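Local coordinates for DNA mismatch repair protein MutS (Thermus aquaticus, PDB 1EWQ) that takes part in DNA mismatch repair, binding mismatched DNA, probably as the recognition step, and has a weak ATPase activity, at residues C[352-357]-C[378-383]; C[369-373]-C[519-524]; C[374-378]-C[513-517]; C[383-388]-C[399-404]. One frame throughout, in Å; residues are numbered along the deposited sequence.

Contact 1. Residues C[352-357]-C[378-383]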
loop_
_atom_site.group_PDB
_atom_site.type_symbol
_atom_site.label_atom_id
_atom_site.label_comp_id
_atom_site.label_asym_id
_atom_site.label_seq_id
_atom_site.Cartn_x
_atom_site.Cartn_y
_atom_site.Cartn_z
ATOM N N LEU C 352 -21.288 -9.020 -27.153
ATOM C CA LEU C 352 -22.241 -10.112 -27.294
ATOM C C LEU C 352 -22.215 -10.669 -28.718
ATOM O O LEU C 352 -22.111 -11.877 -28.913
ATOM C CB LEU C 352 -23.662 -9.647 -26.942
ATOM C CG LEU C 352 -24.785 -10.668 -27.186
ATOM C CD1 LEU C 352 -24.454 -12.003 -26.513
ATOM C CD2 LEU C 352 -26.101 -10.118 -26.662
ATOM N N ARG C 353 -22.310 -9.785 -29.708
ATOM C CA ARG C 353 -22.276 -10.200 -31.110
ATOM C C ARG C 353 -20.979 -10.945 -31.419
ATOM O O ARG C 353 -20.998 -11.984 -32.071
ATOM C CB ARG C 353 -22.390 -8.984 -32.037
ATOM C CG ARG C 353 -22.242 -9.324 -33.514
ATOM C CD ARG C 353 -22.181 -8.067 -34.359
ATOM N NE ARG C 353 -21.024 -7.257 -33.997
ATOM C CZ ARG C 353 -20.829 -6.008 -34.404
ATOM N NH1 ARG C 353 -21.719 -5.414 -35.192
ATOM N NH2 ARG C 353 -19.746 -5.347 -34.018
ATOM N N ARG C 354 -19.853 -10.407 -30.963
ATOM C CA ARG C 354 -18.569 -11.056 -31.197
ATOM C C ARG C 354 -18.602 -12.484 -30.656
ATOM O O ARG C 354 -18.196 -13.430 -31.336
ATOM C CB ARG C 354 -17.428 -10.275 -30.525
ATOM C CG ARG C 354 -16.122 -11.078 -30.455
ATOM C CD ARG C 354 -14.898 -10.278 -30.004
ATOM N NE ARG C 354 -15.030 -9.590 -28.718
ATOM C CZ ARG C 354 -15.519 -10.125 -27.601
ATOM N NH1 ARG C 354 -15.956 -11.377 -27.589
ATOM N NH2 ARG C 354 -15.539 -9.413 -26.478
ATOM N N SER C 355 -19.107 -12.630 -29.435
ATOM C CA SER C 355 -19.197 -13.937 -28.791
ATOM C C SER C 355 -20.139 -14.891 -29.521
ATOM O O SER C 355 -19.857 -16.084 -29.641
ATOM C CB SER C 355 -19.660 -13.776 -27.344
ATOM O OG SER C 355 -18.740 -12.993 -26.614
ATOM N N LEU C 356 -21.259 -14.371 -30.005
ATOM C CA LEU C 356 -22.218 -15.205 -30.709
ATOM C C LEU C 356 -21.702 -15.656 -32.077
ATOM O O LEU C 356 -22.220 -16.613 -32.655
ATOM C CB LEU C 356 -23.551 -14.470 -30.861
ATOM C CG LEU C 356 -24.277 -14.149 -29.549
ATOM C CD1 LEU C 356 -25.632 -13.547 -29.858
ATOM C CD2 LEU C 356 -24.433 -15.411 -28.705
ATOM N N GLN C 357 -20.688 -14.967 -32.595
ATOM C CA GLN C 357 -20.096 -15.334 -33.881
ATOM C C GLN C 357 -19.077 -16.449 -33.647
ATOM O O GLN C 357 -18.740 -17.206 -34.552
ATOM C CB GLN C 357 -19.417 -14.118 -34.523
ATOM C CG GLN C 357 -20.390 -12.990 -34.852
ATOM C CD GLN C 357 -19.721 -11.766 -35.458
ATOM O OE1 GLN C 357 -18.759 -11.229 -34.906
ATOM N NE2 GLN C 357 -20.245 -11.309 -36.590
ATOM N N LEU C 378 -30.194 -14.138 -33.166
ATOM C CA LEU C 378 -29.881 -12.941 -32.377
ATOM C C LEU C 378 -28.602 -12.319 -32.949
ATOM O O LEU C 378 -28.470 -11.096 -33.063
ATOM C CB LEU C 378 -29.645 -13.322 -30.910
ATOM C CG LEU C 378 -29.721 -12.254 -29.806
ATOM C CD1 LEU C 378 -28.898 -12.715 -28.615
ATOM C CD2 LEU C 378 -29.200 -10.924 -30.295
ATOM N N LYS C 379 -27.662 -13.189 -33.304
ATOM C CA LYS C 379 -26.381 -12.791 -33.869
ATOM C C LYS C 379 -26.603 -11.958 -35.132
ATOM O O LYS C 379 -26.011 -10.895 -35.307
ATOM C CB LYS C 379 -25.572 -14.047 -34.208
ATOM C CG LYS C 379 -24.141 -13.796 -34.646
ATOM C CD LYS C 379 -23.465 -15.091 -35.092
ATOM C CE LYS C 379 -23.774 -15.450 -36.544
ATOM N NZ LYS C 379 -25.224 -15.616 -36.850
ATOM N N GLU C 380 -27.472 -12.451 -36.007
ATOM C CA GLU C 380 -27.770 -11.774 -37.262
ATOM C C GLU C 380 -28.389 -10.398 -37.053
ATOM O O GLU C 380 -28.019 -9.443 -37.741
ATOM C CB GLU C 380 -28.709 -12.633 -38.116
ATOM C CG GLU C 380 -28.151 -14.005 -38.467
ATOM C CD GLU C 380 -29.150 -14.860 -39.222
ATOM O OE1 GLU C 380 -30.329 -14.922 -38.798
ATOM O OE2 GLU C 380 -28.757 -15.478 -40.235
ATOM N N GLU C 381 -29.337 -10.299 -36.120
ATOM C CA GLU C 381 -29.983 -9.018 -35.843
ATOM C C GLU C 381 -28.937 -8.035 -35.330
ATOM O O GLU C 381 -28.946 -6.863 -35.702
ATOM C CB GLU C 381 -31.097 -9.167 -34.798
ATOM C CG GLU C 381 -32.283 -10.032 -35.216
ATOM C CD GLU C 381 -33.494 -9.841 -34.301
ATOM O OE1 GLU C 381 -34.096 -8.745 -34.350
ATOM O OE2 GLU C 381 -33.836 -10.772 -33.527
ATOM N N LEU C 382 -28.034 -8.518 -34.478
ATOM C CA LEU C 382 -26.979 -7.676 -33.931
ATOM C C LEU C 382 -26.056 -7.240 -35.060
ATOM O O LEU C 382 -25.720 -6.058 -35.182
ATOM C CB LEU C 382 -26.182 -8.427 -32.856
ATOM C CG LEU C 382 -26.852 -8.636 -31.491
ATOM C CD1 LEU C 382 -25.901 -9.349 -30.545
ATOM C CD2 LEU C 382 -27.244 -7.291 -30.907
ATOM N N GLU C 383 -25.659 -8.200 -35.891
ATOM C CA GLU C 383 -24.781 -7.923 -37.024
ATOM C C GLU C 383 -25.395 -6.891 -37.970
ATOM O O GLU C 383 -24.691 -6.046 -38.521
ATOM C CB GLU C 383 -24.502 -9.212 -37.807
ATOM C CG GLU C 383 -23.513 -10.161 -37.146
ATOM C CD GLU C 383 -23.405 -11.491 -37.877
ATOM O OE1 GLU C 383 -23.021 -11.503 -39.065
ATOM O OE2 GLU C 383 -23.714 -12.531 -37.264
#
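The guanidinium of Arg353 has CA of Glu383 at its edge, near its plane, while the carbonyl of Leu382 approaches it obliquely. The carboxylate of Glu383 stands 76° from the guanidinium plane and does not pair with it: Arg353 NE and Glu383 OE2 are 6.8 Å apart. What touches instead is aliphatic, Arg353 CD lying 3.7 Å from Glu383 CG. With CG anti to the backbone N (chi1 175°) and a bend at chi3, the arginine runs past the end of helix 376-385, where NH1 donates to the carbonyl of Val387. The amide of Gln357 comes from the opposite direction to Glu383 and is turned steeply against its carboxylate; NE2 stands 3.4 Å from Glu383 CD, without a hydrogen bond. Within its own helix Glu383 OE2 has a long, weak ion pair with Lys379 NZ at 3.5 Å. The lysine's stem supplies carbon packing, its CG meeting Leu356 CB at 3.9 Å and its CD lying against Gln357 CG.

Beside these polar groups the leucines close. Leu356 CD1 meets Leu378 CD1 at 3.6 Å, their side chains crossing at about a right angle, and Leu382 CD1 touches both Leu352 CG, at 3.8 Å, and the backbone N of Arg353. Leu352 and Leu382 also touch helix 479-511, so this layer continues into the next helix. With axes 9.2 Å apart at their closest and N-to-C directions 134° apart, the geometry is that of two steeply inclined, broadly antiparallel helices joined by a loop, a helical hairpin within the MutS domain III region.

Contact 2. Residues C[369-373]-C[519-524]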
loop_
_atom_site.group_PDB
_atom_site.type_symbol
_atom_site.label_atom_id
_atom_site.label_comp_id
_atom_site.label_asym_id
_atom_site.label_seq_id
_atom_site.Cartn_x
_atom_site.Cartn_y
_atom_site.Cartn_z
ATOM N N GLU C 369 -23.730 -31.888 -29.572
ATOM C CA GLU C 369 -24.055 -32.756 -28.449
ATOM C C GLU C 369 -23.667 -32.065 -27.162
ATOM O O GLU C 369 -24.077 -32.476 -26.074
ATOM C CB GLU C 369 -23.308 -34.080 -28.535
ATOM C CG GLU C 369 -23.798 -35.084 -27.513
ATOM C CD GLU C 369 -22.808 -36.202 -27.259
ATOM O OE1 GLU C 369 -21.786 -35.942 -26.577
ATOM O OE2 GLU C 369 -23.048 -37.332 -27.745
ATOM N N VAL C 370 -22.853 -31.023 -27.287
ATOM C CA VAL C 370 -22.438 -30.266 -26.121
ATOM C C VAL C 370 -23.704 -29.605 -25.597
ATOM O O VAL C 370 -23.821 -29.302 -24.410
ATOM C CB VAL C 370 -21.430 -29.183 -26.492
ATOM C CG1 VAL C 370 -20.685 -28.736 -25.256
ATOM C CG2 VAL C 370 -20.477 -29.707 -27.538
ATOM N N GLY C 371 -24.657 -29.399 -26.504
ATOM C CA GLY C 371 -25.919 -28.786 -26.135
ATOM C C GLY C 371 -25.895 -27.275 -26.255
ATOM O O GLY C 371 -26.817 -26.596 -25.811
ATOM N N LEU C 372 -24.833 -26.745 -26.850
ATOM C CA LEU C 372 -24.712 -25.306 -27.027
ATOM C C LEU C 372 -25.913 -24.775 -27.786
ATOM O O LEU C 372 -26.279 -25.297 -28.839
ATOM C CB LEU C 372 -23.430 -24.960 -27.783
ATOM C CG LEU C 372 -22.150 -24.889 -26.952
ATOM C CD1 LEU C 372 -20.954 -24.674 -27.875
ATOM C CD2 LEU C 372 -22.248 -23.754 -25.938
ATOM N N PRO C 373 -26.555 -23.734 -27.247
ATOM C CA PRO C 373 -27.732 -23.091 -27.843
ATOM C C PRO C 373 -27.434 -22.462 -29.198
ATOM O O PRO C 373 -26.330 -21.971 -29.431
ATOM C CB PRO C 373 -28.101 -22.025 -26.816
ATOM C CG PRO C 373 -27.599 -22.604 -25.523
ATOM C CD PRO C 373 -26.267 -23.174 -25.916
ATOM N N GLU C 519 -27.011 -20.296 -20.203
ATOM C CA GLU C 519 -26.837 -21.701 -20.552
ATOM C C GLU C 519 -25.580 -21.924 -21.394
ATOM O O GLU C 519 -24.791 -22.827 -21.113
ATOM C CB GLU C 519 -28.096 -22.169 -21.296
ATOM C CG GLU C 519 -27.974 -23.446 -22.088
ATOM C CD GLU C 519 -29.330 -23.934 -22.588
ATOM O OE1 GLU C 519 -30.166 -23.089 -23.011
ATOM O OE2 GLU C 519 -29.557 -25.168 -22.563
ATOM N N ALA C 520 -25.392 -21.097 -22.421
ATOM C CA ALA C 520 -24.211 -21.207 -23.271
ATOM C C ALA C 520 -22.983 -20.906 -22.410
ATOM O O ALA C 520 -21.912 -21.488 -22.592
ATOM C CB ALA C 520 -24.299 -20.216 -24.419
ATOM N N ALA C 521 -23.150 -19.991 -21.464
ATOM C CA ALA C 521 -22.064 -19.616 -20.574
ATOM C C ALA C 521 -21.663 -20.748 -19.630
ATOM O O ALA C 521 -20.471 -20.936 -19.370
ATOM C CB ALA C 521 -22.449 -18.369 -19.768
ATOM N N ARG C 522 -22.637 -21.501 -19.117
ATOM C CA ARG C 522 -22.327 -22.611 -18.200
ATOM C C ARG C 522 -21.552 -23.715 -18.909
ATOM O O ARG C 522 -20.539 -24.201 -18.407
ATOM C CB ARG C 522 -23.598 -23.232 -17.602
ATOM C CG ARG C 522 -24.550 -22.241 -17.004
ATOM C CD ARG C 522 -25.663 -22.923 -16.201
ATOM N NE ARG C 522 -26.696 -21.948 -15.838
ATOM C CZ ARG C 522 -27.828 -21.776 -16.512
ATOM N NH1 ARG C 522 -28.084 -22.517 -17.580
ATOM N NH2 ARG C 522 -28.695 -20.852 -16.129
ATOM N N ILE C 523 -22.050 -24.108 -20.077
ATOM C CA ILE C 523 -21.431 -25.157 -20.875
ATOM C C ILE C 523 -19.992 -24.804 -21.222
ATOM O O ILE C 523 -19.069 -25.576 -20.964
ATOM C CB ILE C 523 -22.231 -25.386 -22.177
ATOM C CG1 ILE C 523 -23.599 -25.978 -21.834
ATOM C CG2 ILE C 523 -21.459 -26.299 -23.113
ATOM C CD1 ILE C 523 -24.558 -26.098 -23.017
ATOM N N LEU C 524 -19.804 -23.625 -21.799
ATOM C CA LEU C 524 -18.474 -23.186 -22.195
ATOM C C LEU C 524 -17.543 -22.990 -21.011
ATOM O O LEU C 524 -16.329 -23.164 -21.139
ATOM C CB LEU C 524 -18.573 -21.907 -23.023
ATOM C CG LEU C 524 -19.365 -22.142 -24.309
ATOM C CD1 LEU C 524 -19.437 -20.863 -25.134
ATOM C CD2 LEU C 524 -18.707 -23.273 -25.106
HETATM O O HOH W 1 -28.447 -27.168 -23.427
#
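Ile523 meets the connection between helices 346-366 and 376-385, a loop packed against a helix in the MutS domain III region, in which residues 369-373 lie across one side of helix 514-540. From its CB, 4.1 Å from Leu372 CD2, the isoleucine divides. Its CG2 branch, anti to the backbone N, presses on Val370 CG1 at 3.3 Å, tighter than usual for two carbons, and also touches Leu372 CD2. Its other branch leaves through CG1, anti to the carbonyl carbon (chi1 -67°), and ends at CD1 beside two backbone carbonyls, those of Val370 and Gly371. Ile523 CD1 is 3.6 Å from Gly371 O.

Leu372 reaches deeper. Its CD2 meets Leu524 CD2 at 3.7 Å, the two side chains crossing at about a right angle, and both leucines also touch Leu359 of helix 346-366. An alanine in place of Leu372 would probably open a gap between Ile523 and Leu524 and deprive Leu359 of one of its neighbours.

No direct hydrogen bond crosses the contact. A water donates to Gly371 O over 2.9 Å; it also lies near the carboxylate of Glu519, but its distance to OE2 there is too short for that second link to be other than doubtful. Pro373 extends the apolar surface one turn back along the helix. Its CD rests on Ala520 CB at 3.9 Å, and its ring reaches the stem of the same glutamate, Pro373 CG lying 3.6 Å from Glu519 CG.

Contact 3. Residues C[374-378]-C[513-517]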
loop_
_atom_site.group_PDB
_atom_site.type_symbol
_atom_site.label_atom_id
_atom_site.label_comp_id
_atom_site.label_asym_id
_atom_site.label_seq_id
_atom_site.Cartn_x
_atom_site.Cartn_y
_atom_site.Cartn_z
ATOM N N ASP C 374 -28.414 -22.494 -30.096
ATOM C CA ASP C 374 -28.252 -21.865 -31.402
ATOM C C ASP C 374 -28.833 -20.468 -31.242
ATOM O O ASP C 374 -30.029 -20.308 -30.998
ATOM C CB ASP C 374 -29.019 -22.607 -32.498
ATOM C CG ASP C 374 -28.883 -21.933 -33.867
ATOM O OD1 ASP C 374 -29.500 -22.421 -34.839
ATOM O OD2 ASP C 374 -28.158 -20.916 -33.980
ATOM N N LEU C 375 -27.977 -19.464 -31.364
ATOM C CA LEU C 375 -28.396 -18.083 -31.217
ATOM C C LEU C 375 -28.092 -17.283 -32.476
ATOM O O LEU C 375 -27.995 -16.057 -32.434
ATOM C CB LEU C 375 -27.682 -17.464 -30.015
ATOM C CG LEU C 375 -28.123 -18.019 -28.659
ATOM C CD1 LEU C 375 -27.152 -17.617 -27.569
ATOM C CD2 LEU C 375 -29.515 -17.513 -28.361
ATOM N N SER C 376 -27.944 -17.977 -33.601
ATOM C CA SER C 376 -27.640 -17.290 -34.850
ATOM C C SER C 376 -28.676 -16.213 -35.162
ATOM O O SER C 376 -28.331 -15.159 -35.685
ATOM C CB SER C 376 -27.517 -18.287 -36.013
ATOM O OG SER C 376 -28.663 -19.100 -36.132
ATOM N N PRO C 377 -29.957 -16.450 -34.834
ATOM C CA PRO C 377 -30.920 -15.388 -35.147
ATOM C C PRO C 377 -30.648 -14.062 -34.414
ATOM O O PRO C 377 -30.836 -12.990 -34.986
ATOM C CB PRO C 377 -32.273 -16.021 -34.791
ATOM C CG PRO C 377 -31.925 -17.092 -33.813
ATOM C CD PRO C 377 -30.643 -17.656 -34.342
ATOM N N LEU C 378 -30.194 -14.138 -33.166
ATOM C CA LEU C 378 -29.881 -12.941 -32.377
ATOM C C LEU C 378 -28.602 -12.319 -32.949
ATOM O O LEU C 378 -28.470 -11.096 -33.063
ATOM C CB LEU C 378 -29.645 -13.322 -30.910
ATOM C CG LEU C 378 -29.721 -12.254 -29.806
ATOM C CD1 LEU C 378 -28.898 -12.715 -28.615
ATOM C CD2 LEU C 378 -29.200 -10.924 -30.295
ATOM N N GLN C 513 -33.078 -13.376 -24.888
ATOM C CA GLN C 513 -32.260 -14.579 -24.958
ATOM C C GLN C 513 -31.352 -14.710 -23.737
ATOM O O GLN C 513 -30.421 -15.516 -23.734
ATOM C CB GLN C 513 -31.388 -14.564 -26.215
ATOM C CG GLN C 513 -32.167 -14.556 -27.527
ATOM C CD GLN C 513 -33.222 -15.640 -27.573
ATOM O OE1 GLN C 513 -32.953 -16.790 -27.226
ATOM N NE2 GLN C 513 -34.430 -15.282 -27.998
ATOM N N ALA C 514 -31.623 -13.921 -22.705
ATOM C CA ALA C 514 -30.807 -13.947 -21.490
ATOM C C ALA C 514 -30.554 -15.363 -20.953
ATOM O O ALA C 514 -29.433 -15.714 -20.605
ATOM C CB ALA C 514 -31.459 -13.084 -20.406
ATOM N N GLU C 515 -31.599 -16.178 -20.903
ATOM C CA GLU C 515 -31.463 -17.535 -20.398
ATOM C C GLU C 515 -30.562 -18.412 -21.284
ATOM O O GLU C 515 -29.757 -19.193 -20.773
ATOM C CB GLU C 515 -32.854 -18.159 -20.247
ATOM C CG GLU C 515 -32.957 -19.149 -19.102
ATOM C CD GLU C 515 -32.342 -18.613 -17.815
ATOM O OE1 GLU C 515 -32.672 -17.470 -17.421
ATOM O OE2 GLU C 515 -31.531 -19.343 -17.195
ATOM N N ALA C 516 -30.690 -18.286 -22.603
ATOM C CA ALA C 516 -29.858 -19.082 -23.506
ATOM C C ALA C 516 -28.407 -18.635 -23.335
ATOM O O ALA C 516 -27.480 -19.438 -23.423
ATOM C CB ALA C 516 -30.309 -18.902 -24.967
ATOM N N LEU C 517 -28.216 -17.348 -23.080
ATOM C CA LEU C 517 -26.879 -16.819 -22.873
ATOM C C LEU C 517 -26.258 -17.465 -21.640
ATOM O O LEU C 517 -25.133 -17.921 -21.694
ATOM C CB LEU C 517 -26.929 -15.302 -22.705
ATOM C CG LEU C 517 -26.685 -14.461 -23.960
ATOM C CD1 LEU C 517 -27.535 -14.960 -25.095
ATOM C CD2 LEU C 517 -26.987 -12.992 -23.652
#
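Asp374 OD2 is gripped twice by Ser376, in the turn that carries Leu375 to helix 514-540. The hydroxyl OG of Ser376 donates to Asp374 OD2 on its syn side over 2.9 Å. The backbone N of Ser376 reaches the same OD2 on the anti side at 3.0 Å, with a nearly straight N-H...O angle of 168°. Both donors come from one face of the carboxylate plane, and the backbone bond, spanning two residues, makes an Asx turn. The turn encloses Leu375, the N-cap residue of helix 376-385, whose side chain points across the contact.

There Leu375 places its two methyls on different partners. CD1 packs on Leu517 CD1 at 3.7 Å, the side chains meeting obliquely, and CD2 lies 3.8 Å from Ala516 CB. Gln513 CG, set by chi1 (-62°), lies 3.9 Å from Leu378 CD1, the two side chains sliding past each other in opposite directions. The bend at chi2 (-50°) turns the glutamine amide so that Gln513 OE1 comes 3.7 Å from Leu375 CD2.

No hydrogen bond crosses between the segments, so apolar contact joins them. Leu356 on helix 346-366 touches Leu375, while Leu517 reaches Leu352 of that helix and also helix 332-340. Gln513 itself occupies an N-cap, so the starts of two helices meet here, in a buried joint of the helical bundle in the MutS domain III region.

Contact 4. Residues C[383-388]-C[399-404]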
loop_
_atom_site.group_PDB
_atom_site.type_symbol
_atom_site.label_atom_id
_atom_site.label_comp_id
_atom_site.label_asym_id
_atom_site.label_seq_id
_atom_site.Cartn_x
_atom_site.Cartn_y
_atom_site.Cartn_z
ATOM N N GLU C 383 -25.659 -8.200 -35.891
ATOM C CA GLU C 383 -24.781 -7.923 -37.024
ATOM C C GLU C 383 -25.395 -6.891 -37.970
ATOM O O GLU C 383 -24.691 -6.046 -38.521
ATOM C CB GLU C 383 -24.502 -9.212 -37.807
ATOM C CG GLU C 383 -23.513 -10.161 -37.146
ATOM C CD GLU C 383 -23.405 -11.491 -37.877
ATOM O OE1 GLU C 383 -23.021 -11.503 -39.065
ATOM O OE2 GLU C 383 -23.714 -12.531 -37.264
ATOM N N ALA C 384 -26.709 -6.976 -38.156
ATOM C CA ALA C 384 -27.435 -6.075 -39.046
ATOM C C ALA C 384 -27.797 -4.743 -38.401
ATOM O O ALA C 384 -28.118 -3.781 -39.096
ATOM C CB ALA C 384 -28.700 -6.754 -39.534
ATOM N N ALA C 385 -27.748 -4.685 -37.074
ATOM C CA ALA C 385 -28.106 -3.467 -36.368
ATOM C C ALA C 385 -26.947 -2.561 -35.974
ATOM O O ALA C 385 -27.033 -1.342 -36.116
ATOM C CB ALA C 385 -28.915 -3.815 -35.127
ATOM N N LEU C 386 -25.860 -3.149 -35.490
ATOM C CA LEU C 386 -24.733 -2.354 -35.019
ATOM C C LEU C 386 -23.567 -2.219 -35.982
ATOM O O LEU C 386 -23.249 -3.151 -36.729
ATOM C CB LEU C 386 -24.223 -2.941 -33.702
ATOM C CG LEU C 386 -25.295 -3.369 -32.693
ATOM C CD1 LEU C 386 -24.629 -4.024 -31.498
ATOM C CD2 LEU C 386 -26.119 -2.163 -32.268
ATOM N N VAL C 387 -22.929 -1.050 -35.959
ATOM C CA VAL C 387 -21.768 -0.805 -36.805
ATOM C C VAL C 387 -20.700 -1.791 -36.361
ATOM O O VAL C 387 -20.775 -2.326 -35.253
ATOM C CB VAL C 387 -21.229 0.633 -36.642
ATOM C CG1 VAL C 387 -22.273 1.637 -37.121
ATOM C CG2 VAL C 387 -20.848 0.888 -35.187
ATOM N N GLU C 388 -19.711 -2.030 -37.218
ATOM C CA GLU C 388 -18.643 -2.971 -36.904
ATOM C C GLU C 388 -17.986 -2.736 -35.539
ATOM O O GLU C 388 -17.822 -3.677 -34.765
ATOM C CB GLU C 388 -17.587 -2.956 -38.011
ATOM C CG GLU C 388 -16.442 -3.939 -37.786
ATOM C CD GLU C 388 -15.478 -3.991 -38.956
ATOM O OE1 GLU C 388 -15.217 -2.931 -39.555
ATOM O OE2 GLU C 388 -14.972 -5.088 -39.271
ATOM N N LEU C 399 -24.305 4.471 -33.753
ATOM C CA LEU C 399 -24.290 3.204 -33.057
ATOM C C LEU C 399 -24.910 2.226 -34.048
ATOM O O LEU C 399 -24.375 1.149 -34.305
ATOM C CB LEU C 399 -25.164 3.300 -31.809
ATOM C CG LEU C 399 -24.996 2.308 -30.660
ATOM C CD1 LEU C 399 -26.269 2.318 -29.858
ATOM C CD2 LEU C 399 -24.707 0.901 -31.172
ATOM N N ILE C 400 -26.039 2.644 -34.617
ATOM C CA ILE C 400 -26.800 1.844 -35.569
ATOM C C ILE C 400 -26.333 2.070 -36.995
ATOM O O ILE C 400 -26.053 3.197 -37.389
ATOM C CB ILE C 400 -28.306 2.188 -35.466
ATOM C CG1 ILE C 400 -28.787 1.953 -34.030
ATOM C CG2 ILE C 400 -29.117 1.345 -36.446
ATOM C CD1 ILE C 400 -28.609 0.522 -33.542
ATOM N N ARG C 401 -26.263 0.997 -37.773
ATOM C CA ARG C 401 -25.811 1.092 -39.160
ATOM C C ARG C 401 -26.852 1.608 -40.143
ATOM O O ARG C 401 -28.059 1.431 -39.952
ATOM C CB ARG C 401 -25.315 -0.264 -39.644
ATOM C CG ARG C 401 -24.226 -0.822 -38.774
ATOM C CD ARG C 401 -23.347 -1.774 -39.536
ATOM N NE ARG C 401 -24.113 -2.832 -40.179
ATOM C CZ ARG C 401 -23.548 -3.883 -40.758
ATOM N NH1 ARG C 401 -22.221 -3.992 -40.762
ATOM N NH2 ARG C 401 -24.298 -4.825 -41.321
ATOM N N GLU C 402 -26.370 2.242 -41.207
ATOM C CA GLU C 402 -27.250 2.781 -42.228
ATOM C C GLU C 402 -28.068 1.685 -42.890
ATOM O O GLU C 402 -27.561 0.601 -43.196
ATOM C CB GLU C 402 -26.441 3.538 -43.279
ATOM C CG GLU C 402 -26.006 4.914 -42.809
ATOM C CD GLU C 402 -25.085 5.604 -43.790
ATOM O OE1 GLU C 402 -25.468 5.730 -44.978
ATOM O OE2 GLU C 402 -23.978 6.023 -43.369
ATOM N N GLY C 403 -29.350 1.979 -43.093
ATOM C CA GLY C 403 -30.243 1.021 -43.718
ATOM C C GLY C 403 -30.947 0.080 -42.755
ATOM O O GLY C 403 -31.757 -0.746 -43.179
ATOM N N TYR C 404 -30.660 0.188 -41.462
ATOM C CA TYR C 404 -31.301 -0.696 -40.498
ATOM C C TYR C 404 -32.695 -0.193 -40.128
ATOM O O TYR C 404 -33.687 -0.909 -40.281
ATOM C CB TYR C 404 -30.454 -0.825 -39.224
ATOM C CG TYR C 404 -31.029 -1.812 -38.232
ATOM C CD1 TYR C 404 -30.958 -3.187 -38.461
ATOM C CD2 TYR C 404 -31.711 -1.372 -37.102
ATOM C CE1 TYR C 404 -31.555 -4.096 -37.591
ATOM C CE2 TYR C 404 -32.314 -2.270 -36.229
ATOM C CZ TYR C 404 -32.233 -3.627 -36.480
ATOM O OH TYR C 404 -32.842 -4.504 -35.620
#
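Two backbone hydrogen bonds join residues 383-388 to 399-404. Arg401 N donates to Ala385 O at 3.0 Å, and Val387 N donates to Leu399 O at 3.1 Å with an N-H...O angle of 166°. Between them Leu386 and Ile400 form a single beta bridge. The same acceptors also receive CA-H...O contacts: Ile400 CA lies 3.2 Å from Ala385 O, and Leu386 CA approaches Leu399 O.

Aromatic contact comes from Tyr404. Ala385 CB sits over one face of its ring, 3.7 Å from the centroid and 16° off the normal, a CH-pi contact. The ring is placed there by a side chain whose CG lies anti to the backbone N (chi1 -176°). A serine in place of Tyr404 would probably leave the Ala385 methyl without this cover and take away a neighbour of Val502.

In topology this is the end of helix 376-385 paired with the approach to helix 406-433 in the MutS domain III region; a type II beta turn from Arg401 to Tyr404 redirects the chain.

The apolar side chains lie toward helices 346-366 and 479-511. Leu386 and Leu399 run side by side in the same direction, their CD2 atoms 3.5 Å apart, and Leu386 CD2 meets Ile400 CD1 at 3.9 Å.

On the exposed side Arg401 slides past Val387, CG to CG1 at 3.5 Å. Bent at chi3, it brings one guanidinium face under Glu383 O, which stands 3.1 Å from NH2 at an angle too poor for a hydrogen bond.

In the fold
Helix 376-385 is common to contacts 1, 3 and 4; contacts 1 and 3 share Leu378, contacts 1 and 4 share Glu383. Contact 3 is the buried one, and it touches contact 1 through leucines, so the two form one continuous apolar layer. Contact 1 is mixed, leucines inside and charged side chains at its margin, whereas contact 4, with more exposed residues, is the one joined by direct backbone hydrogen bonds; an arginine links it to contact 1. Contact 2 shares helix 514-540 with contact 3 and is mainly apolar, with a water beside it. Its centre lies about 28 Å from that of contact 4.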